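Local structure of 2-ON-2 hemoglobin (Agrobacterium tumefaciens, 2XYK) at residues V6-A11 against E112-P117; R19-R24 against D55-Y60; R39-A44 against F81-G86. The protein binds heme b and probably binds oxygen, which it may also carry. All blocks are in the same frame, centred on the assembly; numbering follows the deposited sequence.

Contact 1: V6-A11 against E112-P117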
loop_
_atom_site.group_PDB
_atom_site.type_symbol
_atom_site.label_atom_id
_atom_site.label_comp_id
_atom_site.label_asym_id
_atom_site.label_seq_id
_atom_site.Cartn_x
_atom_site.Cartn_y
_atom_site.Cartn_z
ATOM N N VAL A 6 20.158 -2.744 -8.053
ATOM C CA VAL A 6 19.032 -3.659 -7.884
ATOM C C VAL A 6 17.729 -2.839 -7.730
ATOM O O VAL A 6 17.781 -1.671 -7.382
ATOM C CB VAL A 6 19.255 -4.594 -6.650
ATOM C CG1 VAL A 6 20.531 -5.426 -6.814
ATOM C CG2 VAL A 6 19.320 -3.794 -5.373
ATOM N N THR A 7 16.566 -3.443 -7.976
ATOM C CA THR A 7 15.271 -2.741 -7.740
ATOM C C THR A 7 14.923 -2.658 -6.261
ATOM O O THR A 7 15.483 -3.394 -5.440
ATOM C CB THR A 7 14.091 -3.430 -8.479
ATOM O OG1 THR A 7 14.049 -4.820 -8.116
ATOM C CG2 THR A 7 14.284 -3.316 -9.988
ATOM N N LEU A 8 13.999 -1.767 -5.906
ATOM C CA LEU A 8 13.447 -1.779 -4.555
ATOM C C LEU A 8 12.870 -3.168 -4.200
ATOM O O LEU A 8 13.058 -3.659 -3.066
ATOM C CB LEU A 8 12.372 -0.702 -4.378
ATOM C CG LEU A 8 12.850 0.718 -4.093
ATOM C CD1 LEU A 8 11.776 1.715 -4.494
ATOM C CD2 LEU A 8 13.219 0.849 -2.591
ATOM N N TYR A 9 12.168 -3.787 -5.160
ATOM C CA TYR A 9 11.571 -5.120 -4.963
ATOM C C TYR A 9 12.646 -6.099 -4.530
ATOM O O TYR A 9 12.497 -6.784 -3.508
ATOM C CB TYR A 9 10.944 -5.620 -6.262
ATOM C CG TYR A 9 10.081 -6.882 -6.209
ATOM C CD1 TYR A 9 8.789 -6.867 -5.642
ATOM C CD2 TYR A 9 10.518 -8.070 -6.818
ATOM C CE1 TYR A 9 7.974 -8.020 -5.664
ATOM C CE2 TYR A 9 9.706 -9.235 -6.844
ATOM C CZ TYR A 9 8.443 -9.209 -6.269
ATOM O OH TYR A 9 7.639 -10.342 -6.311
ATOM N N GLU A 10 13.723 -6.164 -5.317
ATOM C CA GLU A 10 14.866 -7.022 -4.971
ATOM C C GLU A 10 15.411 -6.663 -3.592
ATOM O O GLU A 10 15.587 -7.526 -2.719
ATOM C CB GLU A 10 15.965 -6.888 -6.032
ATOM C CG GLU A 10 15.734 -7.736 -7.262
ATOM C CD GLU A 10 16.715 -7.406 -8.411
ATOM O OE1 GLU A 10 17.279 -6.294 -8.425
ATOM O OE2 GLU A 10 16.900 -8.253 -9.291
ATOM N N ALA A 11 15.643 -5.373 -3.396
ATOM C CA ALA A 11 16.263 -4.840 -2.164
ATOM C C ALA A 11 15.542 -5.208 -0.839
ATOM O O ALA A 11 16.192 -5.421 0.191
ATOM C CB ALA A 11 16.443 -3.304 -2.294
ATOM N N GLU A 112 12.520 4.606 4.036
ATOM C CA GLU A 112 12.491 6.030 3.696
ATOM C C GLU A 112 12.294 6.291 2.200
ATOM O O GLU A 112 11.500 7.178 1.806
ATOM C CB GLU A 112 13.757 6.751 4.196
ATOM C CG GLU A 112 13.867 8.185 3.678
ATOM O OE1 GLU A 112 16.308 8.165 3.839
ATOM O OE2 GLU A 112 15.849 10.006 3.089
ATOM N N ILE A 113 12.998 5.518 1.362
ATOM C CA ILE A 113 12.776 5.604 -0.086
ATOM C C ILE A 113 11.300 5.321 -0.479
ATOM O O ILE A 113 10.742 6.011 -1.306
ATOM C CB ILE A 113 13.756 4.709 -0.886
ATOM C CG1 ILE A 113 15.151 5.367 -0.931
ATOM C CG2 ILE A 113 13.252 4.514 -2.317
ATOM C CD1 ILE A 113 16.328 4.373 -0.980
ATOM N N ILE A 114 10.662 4.339 0.155
ATOM C CA ILE A 114 9.296 3.967 -0.233
ATOM C C ILE A 114 8.267 4.950 0.298
ATOM O O ILE A 114 7.307 5.270 -0.391
ATOM C CB ILE A 114 8.922 2.544 0.258
ATOM C CG1 ILE A 114 9.723 1.481 -0.477
ATOM C CG2 ILE A 114 7.418 2.262 0.052
ATOM C CD1 ILE A 114 9.668 0.107 0.238
ATOM N N TRP A 115 8.474 5.399 1.540
ATOM C CA TRP A 115 7.494 6.153 2.311
ATOM C C TRP A 115 7.153 7.520 1.753
ATOM O O TRP A 115 5.968 7.867 1.633
ATOM C CB TRP A 115 7.970 6.329 3.758
ATOM C CG TRP A 115 7.099 7.276 4.551
ATOM C CD1 TRP A 115 7.389 8.576 4.909
ATOM C CD2 TRP A 115 5.791 6.993 5.070
ATOM N NE1 TRP A 115 6.328 9.107 5.632
ATOM C CE2 TRP A 115 5.347 8.155 5.750
ATOM C CE3 TRP A 115 4.945 5.867 5.020
ATOM C CZ2 TRP A 115 4.091 8.226 6.367
ATOM C CZ3 TRP A 115 3.704 5.936 5.644
ATOM C CH2 TRP A 115 3.286 7.104 6.309
ATOM N N ALA A 116 8.175 8.327 1.449
ATOM C CA ALA A 116 7.886 9.700 1.003
ATOM C C ALA A 116 6.888 9.764 -0.196
ATOM O O ALA A 116 5.891 10.478 -0.112
ATOM C CB ALA A 116 9.193 10.499 0.731
ATOM N N PRO A 117 7.136 9.002 -1.296
ATOM C CA PRO A 117 6.198 9.005 -2.423
ATOM C C PRO A 117 4.819 8.383 -2.143
ATOM O O PRO A 117 3.841 8.813 -2.734
ATOM C CB PRO A 117 6.928 8.169 -3.489
ATOM C CG PRO A 117 8.381 8.242 -3.103
ATOM C CD PRO A 117 8.298 8.149 -1.595
#
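Where the short N-terminal helix 8-12 meets helix 108-125 of the globin fold, L8 sets its forked end against I113 and I114. Both methyls of L8 reach the same branch of I113: CD2 lies 3.7 Å from I113 CG2, and CD1 lies 3.8 Å from that same CG2, so the I113 methyl faces the fork. With CG1 of I113 beside its backbone N (chi1 -76°), CG2 takes the place anti to that N and is the branch that meets L8. I114 joins less closely, its CG1 standing 4.1 Å from L8 CD2 as the two side chains run past each other in opposite directions. I114 is the buried member of the trio, touching M101 of helix 87-104 as well as L61 and I105, while I113 stays exposed.

In a truncated globin these two helices correspond to the short A helix and the long H helix, so the contact joins the first helix of the chain to the last. A capping box begins the former: E10 N gives a nearly straight bond to T7 OG1 (3.1 Å, 167°), and T7 N returns one to E10 OE1 at 3.0 Å, on the anti side of the carboxylate and 28° out of its plane. On the flank of helix 8-12 turned from the isoleucines, Y9 packs against V18 and T58.

Contact 2: R19-R24 against D55-Y60. With HEM (protoporphyrin IX containing Fe), chain C.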
loop_
_atom_site.group_PDB
_atom_site.type_symbol
_atom_site.label_atom_id
_atom_site.label_comp_id
_atom_site.label_asym_id
_atom_site.label_seq_id
_atom_site.Cartn_x
_atom_site.Cartn_y
_atom_site.Cartn_z
ATOM N N ARG A 19 4.124 -9.769 0.163
ATOM C CA ARG A 19 3.094 -10.600 0.796
ATOM C C ARG A 19 2.912 -10.251 2.285
ATOM O O ARG A 19 1.783 -10.112 2.752
ATOM C CB ARG A 19 3.408 -12.109 0.638
ATOM C CG ARG A 19 3.227 -12.661 -0.798
ATOM C CD ARG A 19 2.825 -14.164 -0.793
ATOM N NE ARG A 19 3.460 -14.926 -1.879
ATOM C CZ ARG A 19 2.870 -15.343 -3.011
ATOM N NH1 ARG A 19 1.594 -15.067 -3.280
ATOM N NH2 ARG A 19 3.582 -16.037 -3.904
ATOM N N ALA A 20 4.021 -10.130 3.033
ATOM C CA ALA A 20 3.939 -9.847 4.482
ATOM C C ALA A 20 3.484 -8.404 4.720
ATOM O O ALA A 20 2.687 -8.113 5.630
ATOM C CB ALA A 20 5.290 -10.105 5.169
ATOM N N LEU A 21 4.005 -7.497 3.893
ATOM C CA LEU A 21 3.644 -6.091 3.996
ATOM C C LEU A 21 2.134 -5.915 3.841
ATOM O O LEU A 21 1.495 -5.309 4.681
ATOM C CB LEU A 21 4.395 -5.252 2.954
ATOM C CG LEU A 21 4.043 -3.760 2.875
ATOM C CD1 LEU A 21 4.473 -2.969 4.138
ATOM C CD2 LEU A 21 4.702 -3.186 1.647
ATOM N N THR A 22 1.579 -6.447 2.760
ATOM C CA THR A 22 0.183 -6.212 2.416
ATOM C C THR A 22 -0.744 -6.931 3.419
ATOM O O THR A 22 -1.783 -6.393 3.787
ATOM C CB THR A 22 -0.091 -6.655 0.957
ATOM O OG1 THR A 22 0.852 -6.008 0.086
ATOM C CG2 THR A 22 -1.491 -6.267 0.504
ATOM N N ARG A 23 -0.353 -8.141 3.846
ATOM C CA ARG A 23 -1.088 -8.893 4.867
ATOM C C ARG A 23 -1.150 -8.139 6.168
ATOM O O ARG A 23 -2.224 -8.053 6.765
ATOM C CB ARG A 23 -0.497 -10.289 5.117
ATOM C CG ARG A 23 -1.250 -11.171 6.174
ATOM C CD ARG A 23 -2.624 -11.667 5.671
ATOM N NE ARG A 23 -2.538 -12.232 4.325
ATOM C CZ ARG A 23 -2.451 -13.528 4.028
ATOM N NH1 ARG A 23 -2.456 -14.463 4.978
ATOM N NH2 ARG A 23 -2.368 -13.896 2.758
ATOM N N ARG A 24 0.001 -7.636 6.630
ATOM C CA ARG A 24 0.057 -6.914 7.894
ATOM C C ARG A 24 -0.726 -5.591 7.836
ATOM O O ARG A 24 -1.294 -5.176 8.839
ATOM C CB ARG A 24 1.520 -6.649 8.309
ATOM C CG ARG A 24 1.686 -5.993 9.702
ATOM C CD ARG A 24 1.051 -6.893 10.814
ATOM N NE ARG A 24 1.245 -6.352 12.167
ATOM C CZ ARG A 24 0.453 -6.588 13.215
ATOM N NH1 ARG A 24 -0.634 -7.337 13.089
ATOM N NH2 ARG A 24 0.747 -6.049 14.396
ATOM N N ASP A 55 -0.740 -6.966 -5.687
ATOM C CA ASP A 55 -0.372 -6.890 -7.113
ATOM C C ASP A 55 0.126 -5.491 -7.482
ATOM O O ASP A 55 1.094 -5.357 -8.228
ATOM C CB ASP A 55 -1.566 -7.204 -8.036
ATOM C CG ASP A 55 -1.917 -8.692 -8.097
ATOM O OD1 ASP A 55 -1.145 -9.547 -7.565
ATOM O OD2 ASP A 55 -3.009 -8.991 -8.645
ATOM N N TYR A 56 -0.567 -4.458 -6.978
ATOM C CA TYR A 56 -0.159 -3.078 -7.230
ATOM C C TYR A 56 1.249 -2.844 -6.679
ATOM O O TYR A 56 2.083 -2.263 -7.352
ATOM C CB TYR A 56 -1.118 -2.040 -6.627
ATOM C CG TYR A 56 -0.607 -0.616 -6.846
ATOM C CD1 TYR A 56 -0.862 0.037 -8.040
ATOM C CD2 TYR A 56 0.212 0.028 -5.902
ATOM C CE1 TYR A 56 -0.355 1.320 -8.301
ATOM C CE2 TYR A 56 0.735 1.338 -6.148
ATOM C CZ TYR A 56 0.418 1.959 -7.353
ATOM O OH TYR A 56 0.873 3.215 -7.664
ATOM N N LEU A 57 1.509 -3.285 -5.454
ATOM C CA LEU A 57 2.814 -3.022 -4.838
ATOM C C LEU A 57 3.954 -3.835 -5.487
ATOM O O LEU A 57 5.075 -3.352 -5.622
ATOM C CB LEU A 57 2.760 -3.254 -3.323
ATOM C CG LEU A 57 2.138 -2.136 -2.482
ATOM C CD1 LEU A 57 2.101 -2.614 -1.023
ATOM C CD2 LEU A 57 2.900 -0.810 -2.587
ATOM N N THR A 58 3.641 -5.061 -5.891
ATOM C CA THR A 58 4.566 -5.903 -6.599
ATOM C C THR A 58 5.130 -5.147 -7.825
ATOM O O THR A 58 6.348 -5.046 -7.957
ATOM C CB THR A 58 3.862 -7.249 -6.970
ATOM O OG1 THR A 58 3.531 -7.949 -5.756
ATOM C CG2 THR A 58 4.740 -8.153 -7.821
ATOM N N GLY A 59 4.256 -4.628 -8.698
ATOM C CA GLY A 59 4.672 -3.847 -9.882
ATOM C C GLY A 59 5.328 -2.511 -9.513
ATOM O O GLY A 59 6.434 -2.205 -9.987
ATOM N N TYR A 60 4.646 -1.722 -8.669
ATOM C CA TYR A 60 5.151 -0.425 -8.191
ATOM C C TYR A 60 6.629 -0.450 -7.656
ATOM O O TYR A 60 7.393 0.515 -7.847
ATOM C CB TYR A 60 4.198 0.112 -7.112
ATOM C CG TYR A 60 4.631 1.424 -6.506
ATOM C CD1 TYR A 60 4.318 2.646 -7.128
ATOM C CD2 TYR A 60 5.351 1.450 -5.320
ATOM C CE1 TYR A 60 4.721 3.866 -6.579
ATOM C CE2 TYR A 60 5.773 2.666 -4.758
ATOM C CZ TYR A 60 5.448 3.872 -5.391
ATOM O OH TYR A 60 5.865 5.060 -4.818
HETATM C CHA HEM C . -8.274 0.557 -3.440
HETATM C CHB HEM C . -8.726 3.494 0.485
HETATM C CHC HEM C . -4.359 5.394 -0.603
HETATM C CHD HEM C . -3.535 1.733 -3.654
HETATM C C1A HEM C . -8.795 1.232 -2.341
HETATM C C2A HEM C . -10.154 1.131 -1.840
HETATM C C3A HEM C . -10.286 1.934 -0.778
HETATM C C4A HEM C . -9.005 2.577 -0.537
HETATM C CMA HEM C . -11.550 2.188 0.108
HETATM C CAA HEM C . -11.228 0.220 -2.489
HETATM C CBA HEM C . -10.943 -1.229 -2.023
HETATM C CGA HEM C . -11.420 -2.323 -2.979
HETATM O O1A HEM C . -11.806 -2.077 -4.160
HETATM O O2A HEM C . -11.403 -3.504 -2.555
HETATM C C1B HEM C . -7.601 4.305 0.532
HETATM C C2B HEM C . -7.315 5.405 1.447
HETATM C C3B HEM C . -6.102 5.911 1.123
HETATM C C4B HEM C . -5.584 5.152 0.003
HETATM C CMB HEM C . -8.210 5.905 2.593
HETATM C CAB HEM C . -5.328 7.090 1.771
HETATM C CBB HEM C . -5.707 8.352 1.551
HETATM C C1C HEM C . -3.731 4.559 -1.485
HETATM C C2C HEM C . -2.370 4.680 -1.934
HETATM C C3C HEM C . -2.116 3.665 -2.773
HETATM C C4C HEM C . -3.334 2.874 -2.882
HETATM C CMC HEM C . -1.443 5.827 -1.462
HETATM C CAC HEM C . -0.778 3.386 -3.516
HETATM C CBC HEM C . 0.379 3.274 -2.824
HETATM C C1D HEM C . -4.730 1.115 -3.972
HETATM C C2D HEM C . -4.944 0.129 -5.022
HETATM C C3D HEM C . -6.419 -0.230 -4.954
HETATM C C4D HEM C . -6.962 0.564 -3.879
HETATM C CMD HEM C . -3.882 -0.440 -5.994
HETATM C CAD HEM C . -7.186 -1.232 -5.853
HETATM C CBD HEM C . -7.676 -0.368 -7.021
HETATM C CGD HEM C . -8.618 -1.133 -7.923
HETATM O O1D HEM C . -9.831 -1.254 -7.602
HETATM O O2D HEM C . -8.128 -1.625 -8.959
HETATM N NA HEM C . -8.120 2.118 -1.524
HETATM N NB HEM C . -6.511 4.177 -0.317
HETATM N NC HEM C . -4.298 3.460 -2.082
HETATM N ND HEM C . -5.936 1.328 -3.328
HETATM FE FE HEM C . -6.207 2.780 -1.850
HETATM O O HOH W 1 -5.516 1.461 -0.615
#
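L57 carries CG beside its backbone N (chi1 -79°), whereas L21 has CG anti to its own N (chi1 176°), and these two settings bring methyl L57 CD1 to within 3.8 Å of L21 CD2. This is the crossing of helices 14-31 and 47-60, the B and E helices of the 2-on-2 globin sandwich. The two leucine side chains meet at about a right angle, and L57 is the more deeply engaged, because its CD1 also reaches the neighbouring residue on the facing helix: L57 CD1 is 3.8 Å from T22 OG1. That second approach is van der Waals in kind. The hydroxyl of T22 lies back along its own helix and bonds to V18 O, so a polar atom in this buried interface already has a partner. All three touching residues are buried, and L21 also packs on M101 and T104 of helix 87-104. Farther out, a salt bridge from R23 to E50 joins the same two helices.

One residue before L57, Y56 belongs to the heme pocket. Its approach to heme methyl CMD begins at the root of the side chain, with Y56 CB only 3.3 Å from that methyl carbon. At the far side of the ring, Y56 CE2 comes to 3.7 Å from heme vinyl carbon CAC.

Contact 3: R39-A44 against F81-G86. With HEM (protoporphyrin IX containing Fe), chain C.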
loop_
_atom_site.group_PDB
_atom_site.type_symbol
_atom_site.label_atom_id
_atom_site.label_comp_id
_atom_site.label_asym_id
_atom_site.label_seq_id
_atom_site.Cartn_x
_atom_site.Cartn_y
_atom_site.Cartn_z
ATOM N N ARG A 39 -11.062 1.647 7.944
ATOM C CA ARG A 39 -11.697 0.333 7.836
ATOM C C ARG A 39 -13.167 0.419 7.339
ATOM O O ARG A 39 -13.612 -0.409 6.554
ATOM C CB ARG A 39 -11.613 -0.401 9.191
ATOM C CG ARG A 39 -12.168 -1.827 9.160
ATOM C CD ARG A 39 -11.465 -2.656 8.074
ATOM N NE ARG A 39 -11.987 -4.017 7.942
ATOM C CZ ARG A 39 -12.843 -4.426 7.009
ATOM N NH1 ARG A 39 -13.307 -3.586 6.094
ATOM N NH2 ARG A 39 -13.213 -5.699 6.969
ATOM N N ALA A 40 -13.891 1.430 7.797
ATOM C CA ALA A 40 -15.314 1.594 7.493
ATOM C C ALA A 40 -15.633 1.710 6.010
ATOM O O ALA A 40 -16.697 1.284 5.584
ATOM C CB ALA A 40 -15.917 2.804 8.286
ATOM N N ILE A 41 -14.700 2.243 5.221
ATOM C CA ILE A 41 -14.942 2.502 3.802
ATOM C C ILE A 41 -14.450 1.370 2.910
ATOM O O ILE A 41 -14.712 1.363 1.728
ATOM C CB ILE A 41 -14.333 3.880 3.334
ATOM C CG1 ILE A 41 -12.799 3.920 3.501
ATOM C CG2 ILE A 41 -14.997 5.059 4.100
ATOM C CD1 ILE A 41 -12.078 4.887 2.575
ATOM N N HIS A 42 -13.731 0.423 3.488
ATOM C CA HIS A 42 -13.251 -0.733 2.753
ATOM C C HIS A 42 -14.366 -1.784 2.754
ATOM O O HIS A 42 -15.262 -1.743 3.626
ATOM C CB HIS A 42 -11.940 -1.293 3.376
ATOM C CG HIS A 42 -10.695 -0.672 2.821
ATOM N ND1 HIS A 42 -10.206 0.545 3.256
ATOM C CD2 HIS A 42 -9.856 -1.084 1.839
ATOM C CE1 HIS A 42 -9.111 0.845 2.581
ATOM N NE2 HIS A 42 -8.868 -0.132 1.722
ATOM N N PRO A 43 -14.318 -2.717 1.774
ATOM C CA PRO A 43 -15.302 -3.822 1.705
ATOM C C PRO A 43 -15.325 -4.667 2.998
ATOM O O PRO A 43 -14.291 -4.791 3.678
ATOM C CB PRO A 43 -14.845 -4.657 0.491
ATOM C CG PRO A 43 -13.932 -3.656 -0.378
ATOM C CD PRO A 43 -13.319 -2.738 0.668
ATOM N N ALA A 44 -16.491 -5.236 3.329
ATOM C CA ALA A 44 -16.629 -6.057 4.517
ATOM C C ALA A 44 -15.676 -7.250 4.468
ATOM O O ALA A 44 -15.105 -7.637 5.500
ATOM C CB ALA A 44 -18.089 -6.525 4.708
ATOM N N PHE A 81 -11.979 7.725 -5.970
ATOM C CA PHE A 81 -13.110 8.650 -5.939
ATOM C C PHE A 81 -14.433 7.994 -5.487
ATOM O O PHE A 81 -15.341 8.701 -5.055
ATOM C CB PHE A 81 -13.287 9.348 -7.294
ATOM C CG PHE A 81 -14.189 10.568 -7.238
ATOM C CD1 PHE A 81 -13.773 11.728 -6.599
ATOM C CD2 PHE A 81 -15.451 10.553 -7.842
ATOM C CE1 PHE A 81 -14.610 12.865 -6.550
ATOM C CE2 PHE A 81 -16.280 11.679 -7.807
ATOM C CZ PHE A 81 -15.850 12.834 -7.161
ATOM N N VAL A 82 -14.543 6.659 -5.593
ATOM C CA VAL A 82 -15.784 5.947 -5.181
ATOM C C VAL A 82 -15.932 5.829 -3.657
ATOM O O VAL A 82 -17.023 5.546 -3.151
ATOM C CB VAL A 82 -15.880 4.521 -5.817
ATOM C CG1 VAL A 82 -15.855 4.638 -7.330
ATOM C CG2 VAL A 82 -14.719 3.601 -5.309
ATOM N N ALA A 83 -14.835 6.055 -2.929
ATOM C CA ALA A 83 -14.873 6.041 -1.472
ATOM C C ALA A 83 -14.815 7.472 -0.983
ATOM O O ALA A 83 -14.208 8.311 -1.637
ATOM C CB ALA A 83 -13.718 5.223 -0.893
ATOM N N PRO A 84 -15.495 7.775 0.132
ATOM C CA PRO A 84 -15.366 9.094 0.744
ATOM C C PRO A 84 -14.136 9.152 1.670
ATOM O O PRO A 84 -14.117 8.589 2.772
ATOM C CB PRO A 84 -16.662 9.235 1.510
ATOM C CG PRO A 84 -17.000 7.830 1.928
ATOM C CD PRO A 84 -16.467 6.923 0.856
ATOM N N ILE A 85 -13.100 9.809 1.170
ATOM C CA ILE A 85 -11.822 9.855 1.836
ATOM C C ILE A 85 -11.536 11.270 2.322
ATOM O O ILE A 85 -11.144 12.145 1.539
ATOM C CB ILE A 85 -10.649 9.342 0.929
ATOM C CG1 ILE A 85 -10.927 7.912 0.431
ATOM C CG2 ILE A 85 -9.314 9.375 1.734
ATOM C CD1 ILE A 85 -10.037 7.406 -0.716
ATOM N N GLY A 86 -11.735 11.477 3.622
ATOM C CA GLY A 86 -11.347 12.725 4.283
ATOM C C GLY A 86 -10.022 12.568 5.020
ATOM O O GLY A 86 -9.388 11.515 4.924
HETATM C CHA HEM C . -8.274 0.557 -3.440
HETATM C CHB HEM C . -8.726 3.494 0.485
HETATM C CHC HEM C . -4.359 5.394 -0.603
HETATM C CHD HEM C . -3.535 1.733 -3.654
HETATM C C1A HEM C . -8.795 1.232 -2.341
HETATM C C2A HEM C . -10.154 1.131 -1.840
HETATM C C3A HEM C . -10.286 1.934 -0.778
HETATM C C4A HEM C . -9.005 2.577 -0.537
HETATM C CMA HEM C . -11.550 2.188 0.108
HETATM C CAA HEM C . -11.228 0.220 -2.489
HETATM C CBA HEM C . -10.943 -1.229 -2.023
HETATM C CGA HEM C . -11.420 -2.323 -2.979
HETATM O O1A HEM C . -11.806 -2.077 -4.160
HETATM O O2A HEM C . -11.403 -3.504 -2.555
HETATM C C1B HEM C . -7.601 4.305 0.532
HETATM C C2B HEM C . -7.315 5.405 1.447
HETATM C C3B HEM C . -6.102 5.911 1.123
HETATM C C4B HEM C . -5.584 5.152 0.003
HETATM C CMB HEM C . -8.210 5.905 2.593
HETATM C CAB HEM C . -5.328 7.090 1.771
HETATM C CBB HEM C . -5.707 8.352 1.551
HETATM C C1C HEM C . -3.731 4.559 -1.485
HETATM C C2C HEM C . -2.370 4.680 -1.934
HETATM C C3C HEM C . -2.116 3.665 -2.773
HETATM C C4C HEM C . -3.334 2.874 -2.882
HETATM C CMC HEM C . -1.443 5.827 -1.462
HETATM C CAC HEM C . -0.778 3.386 -3.516
HETATM C CBC HEM C . 0.379 3.274 -2.824
HETATM C C1D HEM C . -4.730 1.115 -3.972
HETATM C C2D HEM C . -4.944 0.129 -5.022
HETATM C C3D HEM C . -6.419 -0.230 -4.954
HETATM C C4D HEM C . -6.962 0.564 -3.879
HETATM C CMD HEM C . -3.882 -0.440 -5.994
HETATM C CAD HEM C . -7.186 -1.232 -5.853
HETATM C CBD HEM C . -7.676 -0.368 -7.021
HETATM C CGD HEM C . -8.618 -1.133 -7.923
HETATM O O1D HEM C . -9.831 -1.254 -7.602
HETATM O O2D HEM C . -8.128 -1.625 -8.959
HETATM N NA HEM C . -8.120 2.118 -1.524
HETATM N NB HEM C . -6.511 4.177 -0.317
HETATM N NC HEM C . -4.298 3.460 -2.082
HETATM N ND HEM C . -5.936 1.328 -3.328
HETATM FE FE HEM C . -6.207 2.780 -1.850
HETATM O O HOH W 1 -5.516 1.461 -0.615
#
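I41 fills the hollow formed by A83, P84 and I85, at the edge of the heme pocket where helix 36-41, the C helix of the globin fold, faces the loop between the F helix (76-80) and the G helix (87-104). Its CG1 stands between the backbone N and the carbonyl carbon (chi1 62°), a crowded position that sends the two branches to different parts of the hollow. The longer one is the deeper bump: I41 CD1 sits 3.9 Å from A83 CB and equally 3.9 Å from I85 CG1. Heme methyl CMA completes the hollow, 3.7 Å from I41 CD1. The shorter branch lies against the proline, with I41 CG2 4.0 Å from P84 CD.

The porphyrin edge is gripped by both segments. I85 directs its CG2 at the neighbouring heme methyl, CMB, at 3.7 Å, and its side chain also comes close to H80, the axial ligand of the iron. From the loop that follows helix 36-41 comes H42, which lays one ring face over methyl CMA while its CE1 reaches the meso carbon CHB at 3.4 Å. A bond from H42 ND1 to C38 O helps to fix how that ring is turned. P43 follows, its ring beside a heme propionate.

The turn through H42, P43 and A44 is in turn spanned by R39, whose NE also makes a salt bridge with D30. R39 NH2 meets A44 O in the guanidinium plane but well above the carbonyl plane, and the other prong, R39 NH1, reaches P43 O at 2.9 Å, 44° out of that carbonyl's plane.

How the contacts relate
Contacts 1 and 2 are neighbours, their centres 12 Å apart, and they touch where P117 packs on Y60. Contact 3 lies on the opposite side of the chain's centre from contact 1, about 27 Å away between centres, and 19 Å from contact 2. Along the chain, contact 1 joins the first helix to the last and encloses the other two, whose segments alternate: helix 14-31, helix 36-41, helix 47-60, then the loop 81-86. Contacts 2 and 3 do not touch directly, yet both include residues that reach the heme, at different parts of the porphyrin, so they line its pocket from two sides while contact 1 stands back from it.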